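Local coordinates for putative fimbrial associated sortase-like protein (Corynebacterium diphtheriae, PDB 6BWE), which is probably a class C sortase, a cysteine transpeptidase that joins pilin subunits into covalent pili on the bacterial surface, at residues V77-S82 with I148-Q153. The protein carries 2 engineered substitutions. Residues are numbered along the deposited sequence; the frame is centred on the assembly and turned at random.
Sequences VIASIS and IYITVQ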
ATOM      1  N   VAL A  77      22.263  -1.220  -6.640  1.00 21.80           N
ATOM      2  CA  VAL A  77      21.907   0.203  -6.620  1.00 22.10           C
ATOM      3  C   VAL A  77      20.740   0.358  -7.595  1.00 21.89           C
ATOM      4  O   VAL A  77      20.907   0.147  -8.815  1.00 22.57           O
ATOM      5  CB  VAL A  77      23.081   1.079  -7.081  1.00 22.67           C
ATOM      6  CG1 VAL A  77      22.619   2.535  -7.182  1.00 23.03           C
ATOM      7  CG2 VAL A  77      24.250   0.965  -6.098  1.00 23.30           C
ATOM      8  N   ILE A  78      19.566   0.721  -7.082  1.00 20.68           N
ATOM      9  CA  ILE A  78      18.379   0.806  -7.938  1.00 20.74           C
ATOM     10  C   ILE A  78      18.287   2.159  -8.661  1.00 20.29           C
ATOM     11  O   ILE A  78      17.676   2.247  -9.700  1.00 20.75           O
ATOM     12  CB  ILE A  78      17.058   0.458  -7.222  1.00 20.57           C
ATOM     13  CG1 ILE A  78      16.749   1.357  -6.027  1.00 20.67           C
ATOM     14  CG2 ILE A  78      17.111  -0.974  -6.746  1.00 22.00           C
ATOM     15  CD1 ILE A  78      15.324   1.231  -5.514  1.00 21.12           C
ATOM     16  N   ALA A  79      18.873   3.192  -8.075  1.00 19.89           N
ATOM     17  CA  ALA A  79      18.917   4.529  -8.631  1.00 20.51           C
ATOM     18  C   ALA A  79      19.923   5.342  -7.851  1.00 21.38           C
ATOM     19  O   ALA A  79      20.401   4.924  -6.806  1.00 20.45           O
ATOM     20  CB  ALA A  79      17.541   5.201  -8.566  1.00 20.02           C
ATOM     21  N   SER A  80      20.312   6.494  -8.382  1.00 22.80           N
ATOM     22  CA  SER A  80      21.113   7.409  -7.592  1.00 24.46           C
ATOM     23  C   SER A  80      20.429   8.769  -7.592  1.00 24.17           C
ATOM     24  O   SER A  80      19.584   9.054  -8.445  1.00 25.70           O
ATOM     25  CB  SER A  80      22.556   7.516  -8.112  1.00 25.78           C
ATOM     26  OG  SER A  80      22.558   7.960  -9.446  1.00 28.97           O
ATOM     27  N   ILE A  81      20.785   9.570  -6.606  1.00 24.11           N
ATOM     28  CA  ILE A  81      20.199  10.865  -6.416  1.00 23.60           C
ATOM     29  C   ILE A  81      21.308  11.885  -6.326  1.00 24.46           C
ATOM     30  O   ILE A  81      22.336  11.613  -5.744  1.00 25.09           O
ATOM     31  CB  ILE A  81      19.257  10.877  -5.196  1.00 24.41           C
ATOM     32  CG1 ILE A  81      18.480  12.182  -5.107  1.00 24.73           C
ATOM     33  CG2 ILE A  81      19.998  10.672  -3.894  1.00 25.26           C
ATOM     34  CD1 ILE A  81      17.210  12.069  -4.272  1.00 24.88           C
ATOM     35  N   SER A  82      21.079  13.039  -6.946  1.00 24.42           N
ATOM     36  CA  SER A  82      21.943  14.212  -6.825  0.60 24.60           C
ATOM     37  C   SER A  82      21.137  15.398  -6.311  1.00 24.90           C
ATOM     38  O   SER A  82      20.076  15.684  -6.839  1.00 24.45           O
ATOM     39  CB  SER A  82      22.528  14.570  -8.185  0.60 25.69           C
ATOM     40  OG  SER A  82      23.328  15.720  -8.080  0.60 26.67           O
ATOM     41  N   ILE A 148      16.377  18.311  -7.475  1.00 24.14           N
ATOM     42  CA  ILE A 148      16.775  16.948  -7.107  1.00 24.32           C
ATOM     43  C   ILE A 148      16.764  16.135  -8.388  1.00 23.82           C
ATOM     44  O   ILE A 148      15.774  16.197  -9.127  1.00 24.76           O
ATOM     45  CB  ILE A 148      15.767  16.342  -6.121  1.00 24.78           C
ATOM     46  CG1 ILE A 148      15.791  17.120  -4.788  1.00 25.64           C
ATOM     47  CG2 ILE A 148      16.033  14.863  -5.888  1.00 23.89           C
ATOM     48  CD1 ILE A 148      14.538  16.895  -3.960  1.00 25.82           C
ATOM     49  N   TYR A 149      17.847  15.408  -8.676  1.00 22.95           N
ATOM     50  CA  TYR A 149      17.942  14.598  -9.898  1.00 22.62           C
ATOM     51  C   TYR A 149      18.023  13.110  -9.547  1.00 22.69           C
ATOM     52  O   TYR A 149      18.900  12.715  -8.776  1.00 22.28           O
ATOM     53  CB  TYR A 149      19.179  14.973 -10.703  1.00 23.49           C
ATOM     54  CG  TYR A 149      19.231  16.448 -11.072  1.00 24.51           C
ATOM     55  CD1 TYR A 149      18.743  16.901 -12.286  1.00 25.40           C
ATOM     56  CD2 TYR A 149      19.719  17.385 -10.178  1.00 25.02           C
ATOM     57  CE1 TYR A 149      18.806  18.257 -12.643  1.00 26.37           C
ATOM     58  CE2 TYR A 149      19.768  18.736 -10.503  1.00 25.73           C
ATOM     59  CZ  TYR A 149      19.308  19.172 -11.730  1.00 26.76           C
ATOM     60  OH  TYR A 149      19.342  20.527 -12.023  1.00 26.65           O
ATOM     61  N   ILE A 150      17.161  12.288 -10.145  1.00 21.98           N
ATOM     62  CA  ILE A 150      17.194  10.858  -9.920  1.00 22.56           C
ATOM     63  C   ILE A 150      17.650  10.232 -11.221  1.00 22.69           C
ATOM     64  O   ILE A 150      17.068  10.500 -12.265  1.00 22.75           O
ATOM     65  CB  ILE A 150      15.821  10.295  -9.499  1.00 24.41           C
ATOM     66  CG1 ILE A 150      15.489  10.806  -8.097  1.00 25.29           C
ATOM     67  CG2 ILE A 150      15.883   8.764  -9.488  1.00 23.84           C
ATOM     68  CD1 ILE A 150      14.110  10.481  -7.641  1.00 26.99           C
ATOM     69  N   THR A 151      18.692   9.418 -11.152  1.00 22.40           N
ATOM     70  CA  THR A 151      19.130   8.669 -12.308  1.00 22.92           C
ATOM     71  C   THR A 151      18.769   7.211 -12.106  1.00 22.25           C
ATOM     72  O   THR A 151      19.118   6.624 -11.098  1.00 21.03           O
ATOM     73  CB  THR A 151      20.621   8.853 -12.561  1.00 24.15           C
ATOM     74  OG1 THR A 151      20.899  10.264 -12.709  1.00 25.27           O
ATOM     75  CG2 THR A 151      21.048   8.160 -13.825  1.00 25.23           C
ATOM     76  N   VAL A 152      18.072   6.643 -13.086  1.00 21.49           N
ATOM     77  CA  VAL A 152      17.580   5.269 -12.971  1.00 21.54           C
ATOM     78  C   VAL A 152      17.567   4.662 -14.369  1.00 21.50           C
ATOM     79  O   VAL A 152      17.054   5.273 -15.321  1.00 22.40           O
ATOM     80  CB  VAL A 152      16.205   5.221 -12.236  1.00 21.79           C
ATOM     81  CG1 VAL A 152      15.165   6.130 -12.892  1.00 22.09           C
ATOM     82  CG2 VAL A 152      15.693   3.812 -12.102  1.00 21.52           C
ATOM     83  N   GLN A 153      18.185   3.497 -14.508  1.00 21.20           N
ATOM     84  CA  GLN A 153      18.323   2.815 -15.805  1.00 21.99           C
ATOM     85  C   GLN A 153      18.724   3.745 -16.946  1.00 22.66           C
ATOM     86  O   GLN A 153      18.160   3.691 -18.032  1.00 22.42           O
ATOM     87  CB  GLN A 153      17.020   2.111 -16.136  1.00 21.53           C
ATOM     88  CG  GLN A 153      16.692   1.023 -15.111  1.00 21.95           C
ATOM     89  CD  GLN A 153      17.655  -0.138 -15.163  1.00 22.30           C
ATOM     90  OE1 GLN A 153      17.797  -0.766 -16.197  1.00 22.64           O
ATOM     91  NE2 GLN A 153      18.283  -0.469 -14.022  1.00 22.58           N
TER
HETATM   92  O   HOH W   1      18.671   1.879 -12.149  1.00 24.65           O
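A water gripped by three groups bridges I78 and Q153: it donates to I78 O at 2.7 Å and accepts from Q153 N at 2.9 Å and from Q153 NE2 at 3.0 Å. I78 and A79, both facing I92, form a classic beta bulge that disrupts the regular register, and the water joins the two strands where no direct backbone bond forms. Beyond it the ladder is regular. Y149 N donates to S82 O in a nearly straight bond (172° at the hydrogen), and the CA-H of I148 also approaches this oxygen. S82 N answers to Y149 O, so the two residues form an antiparallel hydrogen-bonded pair. S80 and T151 form a second, with T151 N to S80 O at 2.9 Å. Between them lies the non-hydrogen-bonded pair of I81 and I150, where I81 CA comes within 3.3 Å of Y149 O.

Side chains alternate across the sheet. On one face I81 is extended, CG1 anti to the backbone N (chi1 -172°), and a near-extended chi2 (159°) brings CD1 to I148 CG2 at a tight 3.4 Å. Further along, A79 CB rests 3.9 Å from V152 CB and 4.0 Å from I150 CG2, its small methyl fitting alongside them. I81 packs on L186, I150 on I184 and I148 on both; beta-branched residues also suit extended backbone. On the other face S80 OG lies alongside T151 CB, T151 OG1 bonds T156, and the Y149 ring presents its edge to S82 O while its hydroxyl bonds D212 and N214.

By pairing strands 77-83 and 147-152, the contact closes the eight-stranded sortase beta-barrel. S80, S82, Y149 and T151 pair across the seam, while I81 and I150 turn their backbone groups to L90 and L157; one face is apolar, the other mixed, its hydroxyls set among apolar groups.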